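Local structure of hydrazine synthase subunit alpha (Candidatus Kuenenia stuttgartiensis, 5C2V) at residues Phe34-Arg39 and Trp380-Pro385; Phe646-Gln651 and Asp774-Tyr779; Ala684-Tyr689 and Ala765-Ile770. The protein forms the subunit of the hydrazine synthase complex that condenses hydroxylamine with ammonia to give hydrazine, and carries a six-bladed beta-propeller and two c-type hemes. All coordinates share one frame; numbering follows the deposited sequence.

Interaction 1. Residues Phe34-Arg39 and Trp380-Pro385; sequences FTQSPR and WNDHQP. With CA (calcium ion), chain B.
One face of the Trp-380 indole is covered by the amide of Gln-36, whose OE1 stands 4.0 Å above the ring plane of Trp-380, offset toward the rim, with the two planes only 5° apart; at the indole edge lies the backbone of Ser-37. With CG beside its backbone N (chi1 -68°) and the chain extended beyond it, Gln-36 lays its terminal amide along the indole. Separately, Gln-36 CB packs on Trp-380 CE3 at 3.6 Å. The imidazole of His-383 is bordered differently. Thr-35 CB sits over its face in a CH-pi contact, 26° off the ring normal, while Ser-37 OG, itself bonded to Ser-57, meets the ring edge.

The backbones carry these groups as an antiparallel pair. Thr-35 and His-383 form one hydrogen-bonded pair and Ser-37 and Asn-381 another, with Gln-36 opposite Asp-382 in the non-hydrogen-bonded pair between them. Farther along, Thr-35 OG1 donates to Gln-384 OE1 at 2.7 Å, in the plane of the amide carbonyl, and the same oxygen accepts from Asp-81 N.

Asp-382 divides its carboxylate. Asp-382 OD1 receives a weak bond from Gln-36 NE2 (3.3 Å); OE1 of the same amide is hydrogen-bonded to Arg-58 NE. Asp-382 OD2 binds calcium at 2.4 Å, and the Trp-380 carbonyl O joins it at 2.2 Å; Phe-358, Asp-376 and Asp-377 complete the five protein ligands. The Trp-380 side chain is about 4 Å from a bound trimethyl glycine. Strand 31-37 lies between 58-63 and 381-387 in one four-stranded sheet, a pairing of segments more than 300 residues apart that fits the "Velcro" closure of a beta-propeller, here the six-bladed one of the N-terminal domain.

Interaction 2. Residues Phe646-Gln651 and Asp774-Tyr779; sequences FRRDIQ and DFYPGY. With CA (calcium ion), chain Z.
Arg-647 starts with CG beside its backbone N, then turns about its CG-CD bond (chi3 -64°), and this turn carries its guanidinium to Asp-774, whose own CG is tucked between backbone N and carbonyl carbon (chi1 46°). The two side chains arrive from opposite directions with their planes 74° apart. NH1 of Arg-647 and OD1 of Asp-774 form a salt bridge at 3.0 Å, but its hydrogen bond is bent and weak. A second weak bond, long at 3.5 Å though nearly straight, runs from Arg-647 NH1 to Pro-777 O, which lies at the guanidinium edge. Over one guanidinium face stands Tyr-776 CB, 3.3 Å above the plane of Arg-647 and toward its rim. Beyond it the phenol passes obliquely across the aliphatic part of Arg-648, with Tyr-776 OH 3.3 Å from Arg-648 CG.

Asp-774 OD1 has a further task: through its anti lone pair it accepts from Tyr-776 N at 3.1 Å, closing an Asx turn. The other oxygen, Asp-774 OD2, binds calcium at 2.3 Å. Arg-647 also forms salt bridges with Asp-645 through NH2 and with Asp-768 through NH1, and a cation-pi contact with Trp-767. An arginine among three carboxylates, two of them calcium ligands, probably offsets negative charge that the metal alone leaves, and together with the calcium would favour the ionised form of Asp-774.

Interaction 3. Residues Ala684-Tyr689 and Ala765-Ile770; sequences AYSRAY and AQWDNI. With CA (calcium ion), chain Z.
Trp-767 stands beside Tyr-685 and Tyr-689, which pack on each other: Tyr-689 CE1 lies over the centre of one face of the Tyr-685 ring and Ala-684 CB over the other. The tryptophan's CB makes its first contact, over the Tyr-689 ring, 4.0 Å from the centroid and 24° off the normal. With CG roughly anti to the backbone N (chi1 155°), the indole extends along the segment 684-686. Its five-membered ring presents a face to the edge of Tyr-685, a T-shaped pair with centroids 4.7 Å apart. At CE3 the relation is reversed, for here the indole edge points at the face of Tyr-689, with ring centroids of the six-membered ring and Tyr-689 5.6 Å apart. Over the six-membered ring stands Tyr-685 CA, almost on the ring normal, 3.8 Å from the centroid.

This buried aromatic cluster belongs to the C-terminal, cytochrome c-like domain, where it joins the start of helix 687-692 to the loop that follows helix 751-762. The far rim of the indole meets backbone and N-cap: Trp-767 CZ2 lies 3.7 Å from Ala-684 O, and Trp-767 CZ3 lies 3.5 Å from the N of Ser-686, the N-cap residue. Tyr-689 OH donates a hydrogen bond to Ala-765 O at 2.9 Å, in the carbonyl plane, and is also bonded to Gly-497 N. Just past the tryptophan, Asp-768 OD1 accepts from Ile-770 N in an Asx turn and binds calcium at 2.3 Å, alongside Ile-770 O.

Interactions 2 and 3 are one neighbourhood, their centres about 7 Å apart, and interaction 3 falls within the stretch of chain that interaction 2 brings together. They share a calcium ion and two of its waters: Asp-774 comes from interaction 2, Asp-768 and Ile-770 from interaction 3, and Gly-772 completes the protein ligands. A salt bridge from Arg-647 NH1 to Asp-768 OD2 (2.7 Å) joins them, and Gln-651 OE1 probably hydrogen-bonds Ser-686 OG at 2.9 Å. The side chain of Tyr-689 is about 13 Å from a bound heme c. Interaction 1, on its own calcium and beside trimethyl glycine, is remote: its centre is about 50 Å from that of interaction 2 and 47 Å from that of interaction 3.

Interaction 1. Residues Phe34-Arg39 and Trp380-Pro385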
loop_
_atom_site.group_PDB
_atom_site.type_symbol
_atom_site.label_atom_id
_atom_site.label_comp_id
_atom_site.label_asym_id
_atom_site.label_seq_id
_atom_site.Cartn_x
_atom_site.Cartn_y
_atom_site.Cartn_z
ATOM N N PHE D 34 28.917 -25.366 -11.634
ATOM C CA PHE D 34 28.479 -24.016 -11.284
ATOM C C PHE D 34 29.136 -22.925 -12.125
ATOM O O PHE D 34 30.155 -23.147 -12.779
ATOM C CB PHE D 34 28.715 -23.738 -9.793
ATOM C CG PHE D 34 30.156 -23.798 -9.373
ATOM C CD1 PHE D 34 30.939 -22.654 -9.364
ATOM C CD2 PHE D 34 30.723 -24.993 -8.961
ATOM C CE1 PHE D 34 32.262 -22.704 -8.968
ATOM C CE2 PHE D 34 32.046 -25.049 -8.565
ATOM C CZ PHE D 34 32.816 -23.903 -8.569
ATOM N N THR D 35 28.523 -21.746 -12.100
ATOM C CA THR D 35 28.976 -20.605 -12.883
ATOM C C THR D 35 29.854 -19.665 -12.062
ATOM O O THR D 35 29.522 -19.312 -10.926
ATOM C CB THR D 35 27.782 -19.803 -13.444
ATOM O OG1 THR D 35 26.914 -20.678 -14.178
ATOM C CG2 THR D 35 28.261 -18.686 -14.359
ATOM N N GLN D 36 30.978 -19.269 -12.651
ATOM C CA GLN D 36 31.853 -18.262 -12.068
ATOM C C GLN D 36 31.829 -16.999 -12.919
ATOM O O GLN D 36 32.098 -17.045 -14.122
ATOM C CB GLN D 36 33.283 -18.787 -11.945
ATOM C CG GLN D 36 33.458 -19.894 -10.924
ATOM C CD GLN D 36 34.900 -20.346 -10.804
ATOM O OE1 GLN D 36 35.663 -20.286 -11.768
ATOM N NE2 GLN D 36 35.283 -20.795 -9.615
ATOM N N SER D 37 31.509 -15.873 -12.288
ATOM C CA SER D 37 31.443 -14.596 -12.988
ATOM C C SER D 37 32.450 -13.611 -12.408
ATOM O O SER D 37 32.725 -13.643 -11.214
ATOM C CB SER D 37 30.029 -14.015 -12.909
ATOM O OG SER D 37 29.099 -14.843 -13.584
ATOM N N PRO D 38 33.016 -12.738 -13.253
ATOM C CA PRO D 38 33.925 -11.709 -12.735
ATOM C C PRO D 38 33.184 -10.801 -11.762
ATOM O O PRO D 38 31.986 -10.594 -11.959
ATOM C CB PRO D 38 34.350 -10.940 -13.993
ATOM C CG PRO D 38 34.043 -11.859 -15.136
ATOM C CD PRO D 38 32.843 -12.642 -14.712
ATOM N N ARG D 39 33.850 -10.252 -10.750
ATOM C CA ARG D 39 33.112 -9.383 -9.850
ATOM C C ARG D 39 33.221 -7.980 -10.410
ATOM O O ARG D 39 34.223 -7.288 -10.229
ATOM C CB ARG D 39 33.676 -9.450 -8.429
ATOM C CG ARG D 39 33.994 -10.855 -7.942
ATOM C CD ARG D 39 34.882 -10.821 -6.706
ATOM N NE ARG D 39 34.357 -9.932 -5.674
ATOM C CZ ARG D 39 34.957 -9.698 -4.512
ATOM N NH1 ARG D 39 36.113 -10.285 -4.230
ATOM N NH2 ARG D 39 34.405 -8.875 -3.632
ATOM N N TRP D 380 36.198 -14.728 -7.897
ATOM C CA TRP D 380 35.002 -15.009 -8.687
ATOM C C TRP D 380 33.713 -14.968 -7.872
ATOM O O TRP D 380 33.669 -15.397 -6.720
ATOM C CB TRP D 380 35.113 -16.383 -9.358
ATOM C CG TRP D 380 36.244 -16.522 -10.332
ATOM C CD1 TRP D 380 37.512 -16.950 -10.061
ATOM C CD2 TRP D 380 36.205 -16.255 -11.740
ATOM N NE1 TRP D 380 38.265 -16.956 -11.209
ATOM C CE2 TRP D 380 37.486 -16.534 -12.254
ATOM C CE3 TRP D 380 35.211 -15.802 -12.614
ATOM C CZ2 TRP D 380 37.801 -16.374 -13.602
ATOM C CZ3 TRP D 380 35.525 -15.644 -13.953
ATOM C CH2 TRP D 380 36.810 -15.930 -14.433
ATOM N N ASN D 381 32.650 -14.465 -8.484
ATOM C CA ASN D 381 31.327 -14.689 -7.939
ATOM C C ASN D 381 30.926 -16.100 -8.322
ATOM O O ASN D 381 30.812 -16.427 -9.506
ATOM C CB ASN D 381 30.316 -13.672 -8.466
ATOM C CG ASN D 381 30.289 -12.397 -7.650
ATOM O OD1 ASN D 381 30.602 -12.402 -6.459
ATOM N ND2 ASN D 381 29.908 -11.293 -8.285
ATOM N N ASP D 382 30.723 -16.935 -7.312
ATOM C CA ASP D 382 30.445 -18.342 -7.532
ATOM C C ASP D 382 28.970 -18.595 -7.281
ATOM O O ASP D 382 28.514 -18.569 -6.138
ATOM C CB ASP D 382 31.321 -19.206 -6.618
ATOM C CG ASP D 382 32.798 -18.851 -6.723
ATOM O OD1 ASP D 382 33.331 -18.860 -7.852
ATOM O OD2 ASP D 382 33.427 -18.546 -5.684
ATOM N N HIS D 383 28.221 -18.837 -8.354
ATOM C CA HIS D 383 26.776 -18.972 -8.229
ATOM C C HIS D 383 26.206 -19.984 -9.213
ATOM O O HIS D 383 26.944 -20.606 -9.975
ATOM C CB HIS D 383 26.096 -17.611 -8.416
ATOM C CG HIS D 383 26.137 -17.095 -9.820
ATOM N ND1 HIS D 383 27.315 -16.799 -10.474
ATOM C CD2 HIS D 383 25.142 -16.806 -10.693
ATOM C CE1 HIS D 383 27.043 -16.360 -11.689
ATOM N NE2 HIS D 383 25.732 -16.355 -11.847
ATOM N N GLN D 384 24.886 -20.138 -9.179
ATOM C CA GLN D 384 24.174 -21.140 -9.973
ATOM C C GLN D 384 24.718 -22.559 -9.792
ATOM O O GLN D 384 25.099 -23.200 -10.770
ATOM C CB GLN D 384 24.212 -20.762 -11.456
ATOM C CG GLN D 384 23.366 -19.556 -11.816
ATOM C CD GLN D 384 23.464 -19.195 -13.286
ATOM O OE1 GLN D 384 24.463 -19.486 -13.942
ATOM N NE2 GLN D 384 22.421 -18.561 -13.811
ATOM N N PRO D 385 24.759 -23.057 -8.542
ATOM C CA PRO D 385 25.235 -24.432 -8.362
ATOM C C PRO D 385 24.253 -25.457 -8.925
ATOM O O PRO D 385 23.055 -25.381 -8.652
ATOM C CB PRO D 385 25.360 -24.563 -6.843
ATOM C CG PRO D 385 24.341 -23.625 -6.310
ATOM C CD PRO D 385 24.291 -22.469 -7.273
HETATM CA CA CA B . 33.668 -16.320 -4.711
#

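Interaction 2. Residues Phe646-Gln651 and Asp774-Tyr779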
loop_
_atom_site.group_PDB
_atom_site.type_symbol
_atom_site.label_atom_id
_atom_site.label_comp_id
_atom_site.label_asym_id
_atom_site.label_seq_id
_atom_site.Cartn_x
_atom_site.Cartn_y
_atom_site.Cartn_z
ATOM N N PHE D 646 -5.114 9.628 -30.482
ATOM C CA PHE D 646 -5.540 10.957 -30.053
ATOM C C PHE D 646 -5.390 12.010 -31.149
ATOM O O PHE D 646 -6.229 12.900 -31.283
ATOM C CB PHE D 646 -4.758 11.393 -28.813
ATOM C CG PHE D 646 -5.215 12.704 -28.239
ATOM C CD1 PHE D 646 -6.318 12.760 -27.405
ATOM C CD2 PHE D 646 -4.544 13.880 -28.534
ATOM C CE1 PHE D 646 -6.745 13.963 -26.875
ATOM C CE2 PHE D 646 -4.966 15.086 -28.008
ATOM C CZ PHE D 646 -6.068 15.127 -27.177
ATOM N N ARG D 647 -4.320 11.906 -31.927
ATOM C CA ARG D 647 -4.034 12.885 -32.969
ATOM C C ARG D 647 -4.967 12.729 -34.165
ATOM O O ARG D 647 -5.450 13.714 -34.723
ATOM C CB ARG D 647 -2.580 12.760 -33.421
ATOM C CG ARG D 647 -1.587 12.748 -32.276
ATOM C CD ARG D 647 -0.306 12.041 -32.672
ATOM N NE ARG D 647 -0.535 10.629 -32.956
ATOM C CZ ARG D 647 0.404 9.792 -33.381
ATOM N NH1 ARG D 647 1.644 10.225 -33.575
ATOM N NH2 ARG D 647 0.104 8.522 -33.615
ATOM N N ARG D 648 -5.208 11.483 -34.556
ATOM C CA ARG D 648 -6.027 11.181 -35.724
ATOM C C ARG D 648 -7.527 11.251 -35.437
ATOM O O ARG D 648 -8.310 11.672 -36.289
ATOM C CB ARG D 648 -5.672 9.794 -36.261
ATOM C CG ARG D 648 -6.333 9.445 -37.582
ATOM C CD ARG D 648 -6.888 8.032 -37.550
ATOM N NE ARG D 648 -5.882 7.055 -37.145
ATOM C CZ ARG D 648 -6.164 5.831 -36.713
ATOM N NH1 ARG D 648 -7.425 5.432 -36.623
ATOM N NH2 ARG D 648 -5.186 5.006 -36.365
ATOM N N ASP D 649 -7.921 10.842 -34.236
ATOM C CA ASP D 649 -9.333 10.648 -33.920
ATOM C C ASP D 649 -9.913 11.726 -32.999
ATOM O O ASP D 649 -10.826 12.454 -33.388
ATOM C CB ASP D 649 -9.539 9.265 -33.294
ATOM C CG ASP D 649 -9.120 8.137 -34.222
ATOM O OD1 ASP D 649 -9.347 8.258 -35.444
ATOM O OD2 ASP D 649 -8.559 7.134 -33.733
ATOM N N ILE D 650 -9.389 11.814 -31.780
ATOM C CA ILE D 650 -9.950 12.689 -30.749
ATOM C C ILE D 650 -9.721 14.185 -30.994
ATOM O O ILE D 650 -10.657 14.991 -30.906
ATOM C CB ILE D 650 -9.374 12.336 -29.363
ATOM C CG1 ILE D 650 -9.573 10.848 -29.063
ATOM C CG2 ILE D 650 -10.012 13.196 -28.282
ATOM C CD1 ILE D 650 -11.013 10.391 -29.156
ATOM N N GLN D 651 -8.476 14.550 -31.290
ATOM C CA GLN D 651 -8.100 15.955 -31.451
ATOM C C GLN D 651 -8.946 16.729 -32.474
ATOM O O GLN D 651 -9.324 17.865 -32.201
ATOM C CB GLN D 651 -6.617 16.071 -31.825
ATOM C CG GLN D 651 -6.129 17.507 -31.976
ATOM C CD GLN D 651 -5.934 18.205 -30.642
ATOM O OE1 GLN D 651 -5.213 17.716 -29.772
ATOM N NE2 GLN D 651 -6.580 19.353 -30.475
ATOM N N ASP D 774 5.626 7.587 -37.196
ATOM C CA ASP D 774 4.621 7.794 -38.233
ATOM C C ASP D 774 4.558 9.255 -38.668
ATOM O O ASP D 774 5.363 10.079 -38.232
ATOM C CB ASP D 774 3.245 7.328 -37.755
ATOM C CG ASP D 774 2.915 7.819 -36.362
ATOM O OD1 ASP D 774 2.545 9.003 -36.215
ATOM O OD2 ASP D 774 3.015 7.012 -35.414
ATOM N N PHE D 775 3.596 9.568 -39.529
ATOM C CA PHE D 775 3.483 10.901 -40.113
ATOM C C PHE D 775 2.728 11.880 -39.215
ATOM O O PHE D 775 2.720 13.083 -39.472
ATOM C CB PHE D 775 2.798 10.820 -41.478
ATOM C CG PHE D 775 3.609 10.104 -42.522
ATOM C CD1 PHE D 775 4.989 10.034 -42.419
ATOM C CD2 PHE D 775 2.992 9.501 -43.605
ATOM C CE1 PHE D 775 5.739 9.377 -43.377
ATOM C CE2 PHE D 775 3.735 8.842 -44.567
ATOM C CZ PHE D 775 5.110 8.781 -44.453
ATOM N N TYR D 776 2.093 11.363 -38.169
ATOM C CA TYR D 776 1.331 12.205 -37.252
ATOM C C TYR D 776 2.255 12.925 -36.268
ATOM O O TYR D 776 3.298 12.389 -35.891
ATOM C CB TYR D 776 0.290 11.367 -36.506
ATOM C CG TYR D 776 -0.831 10.873 -37.394
ATOM C CD1 TYR D 776 -1.890 11.706 -37.734
ATOM C CD2 TYR D 776 -0.828 9.578 -37.895
ATOM C CE1 TYR D 776 -2.916 11.261 -38.548
ATOM C CE2 TYR D 776 -1.850 9.124 -38.709
ATOM C CZ TYR D 776 -2.891 9.970 -39.032
ATOM O OH TYR D 776 -3.910 9.524 -39.841
ATOM N N PRO D 777 1.873 14.150 -35.858
ATOM C CA PRO D 777 2.677 15.018 -34.986
ATOM C C PRO D 777 3.181 14.333 -33.717
ATOM O O PRO D 777 2.444 13.576 -33.087
ATOM C CB PRO D 777 1.706 16.145 -34.632
ATOM C CG PRO D 777 0.807 16.229 -35.810
ATOM C CD PRO D 777 0.629 14.815 -36.287
ATOM N N GLY D 778 4.431 14.606 -33.351
ATOM C CA GLY D 778 5.028 14.007 -32.171
ATOM C C GLY D 778 6.460 14.451 -31.928
ATOM O O GLY D 778 6.980 15.321 -32.627
ATOM N N TYR D 779 7.090 13.841 -30.927
ATOM C CA TYR D 779 8.454 14.175 -30.519
ATOM C C TYR D 779 9.465 14.033 -31.655
ATOM O O TYR D 779 9.535 12.993 -32.307
ATOM C CB TYR D 779 8.868 13.291 -29.340
ATOM C CG TYR D 779 10.308 13.447 -28.902
ATOM C CD1 TYR D 779 10.680 14.448 -28.014
ATOM C CD2 TYR D 779 11.292 12.579 -29.359
ATOM C CE1 TYR D 779 11.993 14.589 -27.604
ATOM C CE2 TYR D 779 12.608 12.713 -28.956
ATOM C CZ TYR D 779 12.952 13.719 -28.079
ATOM O OH TYR D 779 14.261 13.853 -27.675
HETATM CA CA CA Z . 3.892 6.033 -33.523
HETATM O O HOH W 1 5.140 8.085 -33.392
HETATM O O HOH W 2 4.902 5.213 -31.521
#

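Interaction 3. Residues Ala684-Tyr689 and Ala765-Ile770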
loop_
_atom_site.group_PDB
_atom_site.type_symbol
_atom_site.label_atom_id
_atom_site.label_comp_id
_atom_site.label_asym_id
_atom_site.label_seq_id
_atom_site.Cartn_x
_atom_site.Cartn_y
_atom_site.Cartn_z
ATOM N N ALA D 684 6.138 16.955 -26.594
ATOM C CA ALA D 684 5.611 15.654 -26.989
ATOM C C ALA D 684 4.204 15.785 -27.550
ATOM O O ALA D 684 3.955 15.469 -28.714
ATOM C CB ALA D 684 5.620 14.695 -25.808
ATOM N N TYR D 685 3.295 16.265 -26.705
ATOM C CA TYR D 685 1.873 16.306 -27.013
ATOM C C TYR D 685 1.356 17.727 -27.199
ATOM O O TYR D 685 2.092 18.695 -27.015
ATOM C CB TYR D 685 1.082 15.624 -25.896
ATOM C CG TYR D 685 1.808 14.450 -25.298
ATOM C CD1 TYR D 685 1.864 13.248 -25.977
ATOM C CD2 TYR D 685 2.405 14.527 -24.041
ATOM C CE1 TYR D 685 2.516 12.164 -25.451
ATOM C CE2 TYR D 685 3.057 13.438 -23.502
ATOM C CZ TYR D 685 3.107 12.261 -24.213
ATOM O OH TYR D 685 3.753 11.172 -23.683
ATOM N N SER D 686 0.077 17.842 -27.541
ATOM C CA SER D 686 -0.540 19.140 -27.772
ATOM C C SER D 686 -1.084 19.737 -26.478
ATOM O O SER D 686 -0.900 19.179 -25.395
ATOM C CB SER D 686 -1.659 19.025 -28.809
ATOM O OG SER D 686 -2.674 18.137 -28.374
ATOM N N ARG D 687 -1.756 20.877 -26.603
ATOM C CA ARG D 687 -2.320 21.570 -25.450
ATOM C C ARG D 687 -3.482 20.793 -24.838
ATOM O O ARG D 687 -3.580 20.665 -23.616
ATOM C CB ARG D 687 -2.779 22.974 -25.850
ATOM C CG ARG D 687 -3.509 23.727 -24.749
ATOM C CD ARG D 687 -2.640 23.869 -23.512
ATOM N NE ARG D 687 -1.445 24.664 -23.772
ATOM C CZ ARG D 687 -0.416 24.757 -22.936
ATOM N NH1 ARG D 687 -0.434 24.099 -21.785
ATOM N NH2 ARG D 687 0.631 25.506 -23.252
ATOM N N ALA D 688 -4.362 20.280 -25.693
ATOM C CA ALA D 688 -5.545 19.557 -25.239
ATOM C C ALA D 688 -5.174 18.289 -24.476
ATOM O O ALA D 688 -5.775 17.976 -23.446
ATOM C CB ALA D 688 -6.442 19.221 -26.420
ATOM N N TYR D 689 -4.179 17.565 -24.980
ATOM C CA TYR D 689 -3.735 16.334 -24.336
ATOM C C TYR D 689 -3.108 16.627 -22.978
ATOM O O TYR D 689 -3.387 15.939 -21.997
ATOM C CB TYR D 689 -2.739 15.583 -25.223
ATOM C CG TYR D 689 -2.386 14.206 -24.703
ATOM C CD1 TYR D 689 -1.285 14.012 -23.877
ATOM C CD2 TYR D 689 -3.157 13.100 -25.036
ATOM C CE1 TYR D 689 -0.961 12.756 -23.399
ATOM C CE2 TYR D 689 -2.841 11.840 -24.563
ATOM C CZ TYR D 689 -1.744 11.673 -23.746
ATOM O OH TYR D 689 -1.428 10.420 -23.274
ATOM N N ALA D 765 -5.956 5.973 -22.618
ATOM C CA ALA D 765 -5.813 7.389 -22.957
ATOM C C ALA D 765 -4.429 7.732 -23.498
ATOM O O ALA D 765 -3.791 8.677 -23.035
ATOM C CB ALA D 765 -6.131 8.255 -21.742
ATOM N N GLN D 766 -3.971 6.964 -24.481
ATOM C CA GLN D 766 -2.672 7.213 -25.090
ATOM C C GLN D 766 -2.714 8.424 -26.016
ATOM O O GLN D 766 -3.751 9.067 -26.178
ATOM C CB GLN D 766 -2.191 5.984 -25.869
ATOM C CG GLN D 766 -1.919 4.753 -25.018
ATOM C CD GLN D 766 -3.179 3.974 -24.702
ATOM O OE1 GLN D 766 -4.266 4.316 -25.166
ATOM N NE2 GLN D 766 -3.038 2.915 -23.912
ATOM N N TRP D 767 -1.567 8.718 -26.614
ATOM C CA TRP D 767 -1.409 9.806 -27.571
ATOM C C TRP D 767 -1.036 9.206 -28.914
ATOM O O TRP D 767 -1.761 9.336 -29.902
ATOM C CB TRP D 767 -0.341 10.794 -27.092
ATOM C CG TRP D 767 0.329 11.593 -28.182
ATOM C CD1 TRP D 767 1.471 11.260 -28.856
ATOM C CD2 TRP D 767 -0.065 12.880 -28.677
ATOM N NE1 TRP D 767 1.791 12.243 -29.761
ATOM C CE2 TRP D 767 0.868 13.250 -29.670
ATOM C CE3 TRP D 767 -1.122 13.748 -28.388
ATOM C CZ2 TRP D 767 0.774 14.451 -30.371
ATOM C CZ3 TRP D 767 -1.213 14.940 -29.089
ATOM C CH2 TRP D 767 -0.271 15.279 -30.068
ATOM N N ASP D 768 0.109 8.532 -28.934
ATOM C CA ASP D 768 0.562 7.848 -30.124
ATOM C C ASP D 768 0.246 6.369 -29.954
ATOM O O ASP D 768 0.926 5.662 -29.214
ATOM C CB ASP D 768 2.063 8.082 -30.313
ATOM C CG ASP D 768 2.519 7.859 -31.731
ATOM O OD1 ASP D 768 2.058 6.887 -32.356
ATOM O OD2 ASP D 768 3.339 8.662 -32.222
ATOM N N ASN D 769 -0.796 5.912 -30.639
ATOM C CA ASN D 769 -1.206 4.516 -30.568
ATOM C C ASN D 769 -0.737 3.707 -31.771
ATOM O O ASN D 769 -1.032 2.519 -31.881
ATOM C CB ASN D 769 -2.724 4.408 -30.417
ATOM C CG ASN D 769 -3.136 3.948 -29.029
ATOM O OD1 ASN D 769 -2.354 3.317 -28.314
ATOM N ND2 ASN D 769 -4.368 4.258 -28.641
ATOM N N ILE D 770 -0.019 4.362 -32.676
ATOM C CA ILE D 770 0.536 3.689 -33.842
ATOM C C ILE D 770 2.013 3.381 -33.613
ATOM O O ILE D 770 2.843 4.288 -33.625
ATOM C CB ILE D 770 0.379 4.541 -35.117
ATOM C CG1 ILE D 770 -1.089 4.915 -35.330
ATOM C CG2 ILE D 770 0.930 3.800 -36.327
ATOM C CD1 ILE D 770 -1.321 5.834 -36.509
HETATM CA CA CA Z . 3.892 6.033 -33.523
HETATM O O HOH W 1 5.140 8.085 -33.392
HETATM O O HOH W 2 4.902 5.213 -31.521
#